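Local coordinates for outer membrane protein YopM (Yersinia pestis, PDB 1G9U), which is a secreted leucine-rich-repeat effector that probably alters host cell physiology and promotes bacterial survival in host tissues, at residues A[156-161]-A[170-175]; A[195-200]-A[212-217]; A[290-295]-A[307-312]. One frame throughout, in Å; residues are numbered along the deposited sequence.

Contact 1. Residues A[156-161]-A[170-175]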
loop_
_atom_site.group_PDB
_atom_site.type_symbol
_atom_site.label_atom_id
_atom_site.label_comp_id
_atom_site.label_asym_id
_atom_site.label_seq_id
_atom_site.Cartn_x
_atom_site.Cartn_y
_atom_site.Cartn_z
ATOM N N LYS A 156 -19.911 34.394 10.893
ATOM C CA LYS A 156 -20.482 33.708 9.754
ATOM C C LYS A 156 -19.937 32.292 9.617
ATOM O O LYS A 156 -20.683 31.374 9.325
ATOM C CB LYS A 156 -20.095 34.492 8.485
ATOM C CG LYS A 156 -21.118 35.617 8.271
ATOM C CD LYS A 156 -20.613 36.814 7.504
ATOM C CE LYS A 156 -21.095 38.110 8.157
ATOM N NZ LYS A 156 -22.542 38.048 8.527
ATOM N N ILE A 157 -18.635 32.211 9.842
ATOM C CA ILE A 157 -17.872 30.994 9.719
ATOM C C ILE A 157 -17.004 30.711 10.939
ATOM O O ILE A 157 -16.213 31.528 11.389
ATOM C CB ILE A 157 -16.875 31.046 8.552
ATOM C CG1 ILE A 157 -17.533 31.335 7.209
ATOM C CG2 ILE A 157 -16.098 29.745 8.550
ATOM C CD1 ILE A 157 -16.510 31.939 6.264
ATOM N N ILE A 158 -17.204 29.498 11.439
ATOM C CA ILE A 158 -16.459 29.092 12.611
ATOM C C ILE A 158 -15.763 27.773 12.279
ATOM O O ILE A 158 -16.395 26.810 11.851
ATOM C CB ILE A 158 -17.361 28.869 13.829
ATOM C CG1 ILE A 158 -18.018 30.098 14.443
ATOM C CG2 ILE A 158 -16.551 28.092 14.877
ATOM C CD1 ILE A 158 -19.063 29.791 15.505
ATOM N N ASP A 159 -14.450 27.690 12.476
ATOM C CA ASP A 159 -13.831 26.394 12.252
ATOM C C ASP A 159 -13.092 25.996 13.510
ATOM O O ASP A 159 -12.046 26.583 13.767
ATOM C CB ASP A 159 -12.847 26.402 11.103
ATOM C CG ASP A 159 -12.079 25.112 10.871
ATOM O OD1 ASP A 159 -12.167 24.080 11.589
ATOM O OD2 ASP A 159 -11.348 25.143 9.849
ATOM N N VAL A 160 -13.553 25.042 14.287
ATOM C CA VAL A 160 -12.698 24.618 15.403
ATOM C C VAL A 160 -12.380 23.128 15.378
ATOM O O VAL A 160 -12.273 22.401 16.389
ATOM C CB VAL A 160 -13.468 25.003 16.671
ATOM C CG1 VAL A 160 -13.673 26.497 16.704
ATOM C CG2 VAL A 160 -14.827 24.328 16.665
ATOM N N ASP A 161 -12.213 22.644 14.149
ATOM C CA ASP A 161 -11.839 21.268 13.863
ATOM C C ASP A 161 -10.575 20.818 14.597
ATOM O O ASP A 161 -9.584 21.563 14.637
ATOM C CB ASP A 161 -11.459 21.072 12.392
ATOM C CG ASP A 161 -12.489 20.806 11.357
ATOM O OD1 ASP A 161 -12.146 20.871 10.157
ATOM O OD2 ASP A 161 -13.666 20.527 11.661
ATOM N N ASP A 170 -23.731 27.616 22.386
ATOM C CA ASP A 170 -24.816 27.985 21.491
ATOM C C ASP A 170 -24.140 28.899 20.463
ATOM O O ASP A 170 -23.141 29.552 20.729
ATOM C CB ASP A 170 -26.007 28.639 22.160
ATOM C CG ASP A 170 -26.870 27.704 22.982
ATOM O OD1 ASP A 170 -27.159 26.605 22.480
ATOM O OD2 ASP A 170 -27.273 28.017 24.124
ATOM N N LEU A 171 -24.734 28.815 19.293
ATOM C CA LEU A 171 -24.224 29.441 18.088
ATOM C C LEU A 171 -24.940 30.722 17.733
ATOM O O LEU A 171 -26.140 30.809 17.987
ATOM C CB LEU A 171 -24.357 28.295 17.062
ATOM C CG LEU A 171 -23.502 27.063 17.414
ATOM C CD1 LEU A 171 -23.591 26.073 16.270
ATOM C CD2 LEU A 171 -22.042 27.458 17.633
ATOM N N PRO A 172 -24.319 31.723 17.127
ATOM C CA PRO A 172 -25.039 32.969 16.757
ATOM C C PRO A 172 -25.895 32.777 15.504
ATOM O O PRO A 172 -25.563 31.929 14.641
ATOM C CB PRO A 172 -23.853 33.904 16.524
ATOM C CG PRO A 172 -22.798 33.022 15.896
ATOM C CD PRO A 172 -22.937 31.704 16.624
ATOM N N PRO A 173 -27.028 33.464 15.308
ATOM C CA PRO A 173 -27.982 33.169 14.219
ATOM C C PRO A 173 -27.482 33.588 12.862
ATOM O O PRO A 173 -28.075 33.333 11.826
ATOM C CB PRO A 173 -29.233 33.999 14.534
ATOM C CG PRO A 173 -28.746 35.080 15.424
ATOM C CD PRO A 173 -27.499 34.601 16.099
ATOM N N SER A 174 -26.348 34.302 12.963
ATOM C CA SER A 174 -25.733 34.704 11.693
ATOM C C SER A 174 -24.842 33.586 11.154
ATOM O O SER A 174 -24.227 33.744 10.110
ATOM C CB SER A 174 -24.803 35.900 11.915
ATOM O OG SER A 174 -24.139 35.801 13.171
ATOM N N LEU A 175 -24.696 32.523 11.946
ATOM C CA LEU A 175 -23.754 31.485 11.540
ATOM C C LEU A 175 -24.120 30.951 10.168
ATOM O O LEU A 175 -25.252 30.574 9.884
ATOM C CB LEU A 175 -23.806 30.345 12.549
ATOM C CG LEU A 175 -22.775 29.233 12.342
ATOM C CD1 LEU A 175 -21.399 29.846 12.145
ATOM C CD2 LEU A 175 -22.825 28.250 13.504
#
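The peptide group joining K156 to I157 carries a methyl of L175 over one of its faces: L175 CD1 stands above the plane on the oxygen side, 3.3 Å from K156 O. L175 reaches this place because its CG is turned anti to the backbone N (chi1 -174°), which brings the end of the isobutyl group close to the strand 157-159. The same methyl meets the end of I158, whose CD1 lies 4.1 Å from L175 CD1, the two side chains crossing at about a right angle. I158 CD1 also touches P172 CD, 4.5 Å away, and L171 CD2 at 4.3 Å. These residues belong to the leucine-rich-repeat solenoid: I158 points from the strand into the core, where L171 and L175, from the loop that leads to the strand 177-179, close over it. The loop is bent by a type I turn from P172 to L175, secured by L175 N donating to P172 O at 2.9 Å. Next to it, S174 O approaches K156 CA at 3.8 Å, while the S174 hydroxyl is hydrogen-bonded to L155 O. At the end of the strand, D159 OD1 accepts from D161 N in an Asx turn, and D161 OD2 accepts a hydrogen bond from G181 N.

Contact 2. Residues A[195-200]-A[212-217]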
loop_
_atom_site.group_PDB
_atom_site.type_symbol
_atom_site.label_atom_id
_atom_site.label_comp_id
_atom_site.label_asym_id
_atom_site.label_seq_id
_atom_site.Cartn_x
_atom_site.Cartn_y
_atom_site.Cartn_z
ATOM N N PRO A 195 -31.093 30.701 11.412
ATOM C CA PRO A 195 -31.730 31.042 10.129
ATOM C C PRO A 195 -30.845 30.861 8.920
ATOM O O PRO A 195 -31.321 30.671 7.811
ATOM C CB PRO A 195 -32.005 32.542 10.318
ATOM C CG PRO A 195 -30.892 32.962 11.241
ATOM C CD PRO A 195 -30.723 31.852 12.250
ATOM N N PHE A 196 -29.522 31.005 9.051
ATOM C CA PHE A 196 -28.693 30.907 7.871
ATOM C C PHE A 196 -27.756 29.705 7.857
ATOM O O PHE A 196 -26.927 29.715 6.923
ATOM C CB PHE A 196 -27.831 32.163 7.660
ATOM C CG PHE A 196 -28.702 33.394 7.823
ATOM C CD1 PHE A 196 -28.719 34.076 9.025
ATOM C CD2 PHE A 196 -29.486 33.804 6.764
ATOM C CE1 PHE A 196 -29.544 35.183 9.129
ATOM C CE2 PHE A 196 -30.304 34.920 6.881
ATOM C CZ PHE A 196 -30.330 35.615 8.078
ATOM N N LEU A 197 -27.861 28.759 8.780
ATOM C CA LEU A 197 -26.908 27.638 8.712
ATOM C C LEU A 197 -27.047 26.799 7.439
ATOM O O LEU A 197 -28.083 26.231 7.106
ATOM C CB LEU A 197 -27.128 26.769 9.955
ATOM C CG LEU A 197 -26.043 25.688 10.103
ATOM C CD1 LEU A 197 -24.663 26.331 10.145
ATOM C CD2 LEU A 197 -26.314 24.818 11.312
ATOM N N THR A 198 -25.974 26.657 6.674
ATOM C CA THR A 198 -25.760 26.018 5.395
ATOM C C THR A 198 -24.983 24.705 5.364
ATOM O O THR A 198 -25.248 23.828 4.521
ATOM C CB THR A 198 -24.987 27.093 4.563
ATOM O OG1 THR A 198 -26.036 27.898 3.994
ATOM C CG2 THR A 198 -24.197 26.525 3.423
ATOM N N ALA A 199 -24.021 24.588 6.267
ATOM C CA ALA A 199 -23.140 23.442 6.424
ATOM C C ALA A 199 -22.534 23.366 7.836
ATOM O O ALA A 199 -22.088 24.400 8.359
ATOM C CB ALA A 199 -21.996 23.478 5.411
ATOM N N ILE A 200 -22.554 22.140 8.302
ATOM C CA ILE A 200 -22.059 21.528 9.501
ATOM C C ILE A 200 -21.153 20.315 9.231
ATOM O O ILE A 200 -21.669 19.402 8.597
ATOM C CB ILE A 200 -23.118 20.835 10.405
ATOM C CG1 ILE A 200 -24.530 21.288 10.115
ATOM C CG2 ILE A 200 -22.785 20.958 11.880
ATOM C CD1 ILE A 200 -25.311 21.682 11.339
ATOM N N ASP A 212 -32.527 18.281 15.518
ATOM C CA ASP A 212 -33.379 18.586 14.365
ATOM C C ASP A 212 -32.629 19.614 13.548
ATOM O O ASP A 212 -31.901 20.410 14.149
ATOM C CB ASP A 212 -34.737 19.107 14.795
ATOM C CG ASP A 212 -35.756 18.024 15.135
ATOM O OD1 ASP A 212 -35.824 16.961 14.466
ATOM O OD2 ASP A 212 -36.528 18.266 16.100
ATOM N N LEU A 213 -32.702 19.490 12.238
ATOM C CA LEU A 213 -31.859 20.361 11.418
ATOM C C LEU A 213 -32.603 21.569 10.865
ATOM O O LEU A 213 -33.819 21.557 10.663
ATOM C CB LEU A 213 -31.317 19.527 10.253
ATOM C CG LEU A 213 -30.646 18.192 10.589
ATOM C CD1 LEU A 213 -30.243 17.541 9.268
ATOM C CD2 LEU A 213 -29.460 18.495 11.479
ATOM N N PRO A 214 -31.857 22.635 10.614
ATOM C CA PRO A 214 -32.466 23.845 10.055
ATOM C C PRO A 214 -32.917 23.728 8.603
ATOM O O PRO A 214 -32.352 23.059 7.738
ATOM C CB PRO A 214 -31.366 24.912 10.227
ATOM C CG PRO A 214 -30.083 24.171 10.409
ATOM C CD PRO A 214 -30.421 22.793 10.912
ATOM N N LEU A 215 -34.002 24.470 8.293
ATOM C CA LEU A 215 -34.505 24.425 6.936
ATOM C C LEU A 215 -33.492 24.904 5.915
ATOM O O LEU A 215 -33.562 24.522 4.750
ATOM C CB LEU A 215 -35.777 25.260 6.832
ATOM C CG LEU A 215 -36.970 24.895 7.714
ATOM C CD1 LEU A 215 -38.124 25.871 7.450
ATOM C CD2 LEU A 215 -37.455 23.452 7.566
ATOM N N SER A 216 -32.558 25.776 6.298
ATOM C CA SER A 216 -31.627 26.309 5.315
ATOM C C SER A 216 -30.457 25.364 5.112
ATOM O O SER A 216 -29.625 25.672 4.281
ATOM C CB SER A 216 -30.921 27.595 5.828
ATOM O OG SER A 216 -30.454 27.263 7.148
ATOM N N LEU A 217 -30.326 24.348 5.955
ATOM C CA LEU A 217 -29.108 23.555 5.852
ATOM C C LEU A 217 -28.940 22.929 4.476
ATOM O O LEU A 217 -29.926 22.374 3.991
ATOM C CB LEU A 217 -29.130 22.405 6.851
ATOM C CG LEU A 217 -27.755 21.743 6.957
ATOM C CD1 LEU A 217 -26.801 22.732 7.627
ATOM C CD2 LEU A 217 -27.908 20.420 7.681
HETATM O O HOH W 1 -29.099 27.749 2.652
#
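S216 holds its hydroxyl between its own backbone N and carbonyl carbon (chi1 49°), a setting that aims OG at the L197 carbonyl. L197, for its part, has CG turned opposite its backbone N (chi1 -171°), as does L217, and the two leucines lie alongside each other, pointing the same way, with L197 CG 3.9 Å from L217 CD1. The hydroxyl donates a 2.6 Å bond from S216 OG to L197 O, arriving from above the carbonyl plane at a C=O...donor angle of 126°. The same oxygen receives a CA-H...O contact from L217 CA at 3.1 Å. L217 N is spent within its own loop, donating to P214 O in the type I turn from P214 to L217. Deeper in the core of the leucine-rich repeat, L217 CD1 packs against I200 CG1 at 3.7 Å, while L197 CD2 touches P214 CG at 3.9 Å. Beside T198, a water donates to S216 O at 2.7 Å and accepts a weak bond from T198 OG1. A buried leucine's carbonyl is thus satisfied by a serine side chain, which implies that the turn is tied to the residues leading into the strand 199-201 by polar as well as apolar contacts.

Contact 3. Residues A[290-295]-A[307-312]. With CA (calcium ion), chain L.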
loop_
_atom_site.group_PDB
_atom_site.type_symbol
_atom_site.label_atom_id
_atom_site.label_comp_id
_atom_site.label_asym_id
_atom_site.label_seq_id
_atom_site.Cartn_x
_atom_site.Cartn_y
_atom_site.Cartn_z
ATOM N N SER A 290 -27.679 -7.204 -0.182
ATOM C CA SER A 290 -27.467 -8.449 -0.928
ATOM C C SER A 290 -27.813 -8.199 -2.390
ATOM O O SER A 290 -27.495 -9.009 -3.240
ATOM C CB SER A 290 -28.306 -9.626 -0.471
ATOM O OG SER A 290 -29.617 -9.140 -0.243
ATOM N N GLY A 291 -28.422 -7.052 -2.595
ATOM C CA GLY A 291 -28.707 -6.611 -3.961
ATOM C C GLY A 291 -29.013 -5.103 -3.850
ATOM O O GLY A 291 -29.030 -4.562 -2.730
ATOM N N LEU A 292 -29.217 -4.464 -4.982
ATOM C CA LEU A 292 -29.723 -3.104 -5.070
ATOM C C LEU A 292 -30.818 -3.010 -6.136
ATOM O O LEU A 292 -30.567 -3.326 -7.307
ATOM C CB LEU A 292 -28.643 -2.138 -5.499
ATOM C CG LEU A 292 -27.379 -2.079 -4.661
ATOM C CD1 LEU A 292 -26.268 -1.482 -5.497
ATOM C CD2 LEU A 292 -27.627 -1.257 -3.425
ATOM N N SER A 293 -32.023 -2.574 -5.811
ATOM C CA SER A 293 -33.010 -2.379 -6.875
ATOM C C SER A 293 -32.681 -1.032 -7.531
ATOM O O SER A 293 -31.769 -0.350 -7.056
ATOM C CB SER A 293 -34.441 -2.371 -6.373
ATOM O OG SER A 293 -34.475 -1.988 -4.998
ATOM N N GLU A 294 -33.409 -0.743 -8.588
ATOM C CA GLU A 294 -33.182 0.423 -9.431
ATOM C C GLU A 294 -32.829 1.687 -8.645
ATOM O O GLU A 294 -33.456 2.133 -7.700
ATOM C CB GLU A 294 -34.371 0.594 -10.373
ATOM C CG GLU A 294 -34.159 1.459 -11.602
ATOM C CD GLU A 294 -35.337 2.393 -11.862
ATOM O OE1 GLU A 294 -36.448 1.899 -12.156
ATOM O OE2 GLU A 294 -35.139 3.630 -11.762
ATOM N N LEU A 295 -31.725 2.273 -9.047
ATOM C CA LEU A 295 -31.046 3.485 -8.662
ATOM C C LEU A 295 -31.726 4.623 -9.400
ATOM O O LEU A 295 -32.367 4.322 -10.422
ATOM C CB LEU A 295 -29.582 3.221 -9.069
ATOM C CG LEU A 295 -29.087 1.955 -8.320
ATOM C CD1 LEU A 295 -27.624 1.650 -8.535
ATOM C CD2 LEU A 295 -29.275 2.180 -6.821
ATOM N N ASN A 307 -20.052 -5.007 0.114
ATOM C CA ASN A 307 -21.372 -5.406 0.561
ATOM C C ASN A 307 -21.466 -6.925 0.379
ATOM O O ASN A 307 -20.447 -7.631 0.410
ATOM C CB ASN A 307 -22.511 -4.673 -0.128
ATOM C CG ASN A 307 -22.726 -3.354 0.624
ATOM O OD1 ASN A 307 -23.359 -3.289 1.686
ATOM N ND2 ASN A 307 -22.189 -2.286 0.036
ATOM N N GLU A 308 -22.662 -7.457 0.207
ATOM C CA GLU A 308 -22.733 -8.908 -0.029
ATOM C C GLU A 308 -23.519 -9.030 -1.328
ATOM O O GLU A 308 -24.440 -9.827 -1.421
ATOM C CB GLU A 308 -23.499 -9.615 1.089
ATOM C CG GLU A 308 -23.342 -11.109 1.147
ATOM C CD GLU A 308 -21.930 -11.622 1.289
ATOM O OE1 GLU A 308 -20.907 -10.901 1.269
ATOM O OE2 GLU A 308 -21.827 -12.856 1.453
ATOM N N ILE A 309 -23.263 -8.143 -2.281
ATOM C CA ILE A 309 -24.145 -8.157 -3.448
ATOM C C ILE A 309 -23.918 -9.334 -4.387
ATOM O O ILE A 309 -22.779 -9.699 -4.709
ATOM C CB ILE A 309 -23.955 -6.807 -4.151
ATOM C CG1 ILE A 309 -24.397 -5.683 -3.205
ATOM C CG2 ILE A 309 -24.616 -6.762 -5.514
ATOM C CD1 ILE A 309 -24.203 -4.312 -3.886
ATOM N N ARG A 310 -25.053 -9.917 -4.764
ATOM C CA ARG A 310 -25.199 -11.111 -5.601
ATOM C C ARG A 310 -25.533 -10.773 -7.050
ATOM O O ARG A 310 -25.115 -11.408 -8.004
ATOM C CB ARG A 310 -26.325 -12.003 -5.075
ATOM C CG ARG A 310 -26.150 -12.546 -3.651
ATOM C CD ARG A 310 -26.113 -14.061 -3.694
ATOM N NE ARG A 310 -26.808 -14.701 -2.579
ATOM C CZ ARG A 310 -27.304 -15.928 -2.732
ATOM N NH1 ARG A 310 -27.137 -16.508 -3.907
ATOM N NH2 ARG A 310 -27.917 -16.484 -1.712
ATOM N N SER A 311 -26.323 -9.694 -7.179
ATOM C CA SER A 311 -26.756 -9.356 -8.517
ATOM C C SER A 311 -27.046 -7.853 -8.530
ATOM O O SER A 311 -27.350 -7.384 -7.449
ATOM C CB SER A 311 -28.052 -10.100 -8.872
ATOM O OG SER A 311 -29.045 -9.788 -7.878
ATOM N N LEU A 312 -26.901 -7.311 -9.713
ATOM C CA LEU A 312 -27.146 -5.950 -10.139
ATOM C C LEU A 312 -28.185 -6.012 -11.231
ATOM O O LEU A 312 -28.128 -6.719 -12.228
ATOM C CB LEU A 312 -25.884 -5.219 -10.640
ATOM C CG LEU A 312 -24.941 -4.969 -9.440
ATOM C CD1 LEU A 312 -23.663 -4.237 -9.750
ATOM C CD2 LEU A 312 -25.778 -4.232 -8.405
HETATM CA CA CA L . -19.322 -9.300 1.951
HETATM O O HOH W 2 -29.691 -9.942 -5.399
HETATM O O HOH W 3 -30.171 -6.775 -7.426
HETATM O O HOH W 4 -17.577 -7.914 2.813
HETATM O O HOH W 5 -20.033 -9.897 4.491
HETATM O O HOH W 6 -21.004 -7.911 3.778
HETATM O O HOH W 7 -18.174 -9.048 -0.174
#
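One of the calcium sites between subunits borders this contact, in which residues 290-295 of one leucine-rich repeat lie against 307-312 of the next. N307 supplies its carbonyl, with O 2.5 Å from the calcium ion, and E308 its carboxylate, with OE1 at 2.4 Å; four waters and D266 of the second subunit fill the rest of the shell. E308 gets there with CG anti to the backbone N (chi1 -165°) and a bend at chi2 (58°), while its OE2 forms a salt bridge with K328. Both calcium-bound residues follow the strand 301-303, and the N307 amide belongs to the asparagine ladder familiar from leucine-rich repeats: ND2 donates to V284 O and A304 O, and OD1 accepts from F289 N, so the side chain spans two coils of the solenoid. Next to this, R310 N donates to S290 O at 3.0 Å (N-H...O 161°). A water donates to that same S290 O at 3.2 Å and is hydrogen-bonded to S311 OG at 2.6 Å. A second water donates to S311 O at 2.9 Å and, weakly, to L292 O. On the core side, L292 CD1 meets I309 CD1 at 3.9 Å, the two side chains crossing at about a right angle, and L312 CD2 at 4.0 Å, here lying side by side. The R310 side chain reaches the second subunit, where its NH2 forms a salt bridge with E228 of that subunit.

How the contacts relate
The three contacts follow one another along the chain, each closing before the next opens, and lie in order along the curved leucine-rich-repeat solenoid, contact 3 several repeats further on. Contacts 1 and 2 are close, their centres about 11 Å apart, and both border the parallel strand 177-179, which lies between 157-159 and 199-201. They also touch directly, the ring of F196 packing on P173 and S174. Contact 3 is remote, its centre about 41 Å from that of contact 1 and about 33 Å from that of contact 2. The first two link neighbouring coils inside one chain, with no other subunit touching them, whereas contact 3 reaches the calcium-bridged interface used in building the tetramer.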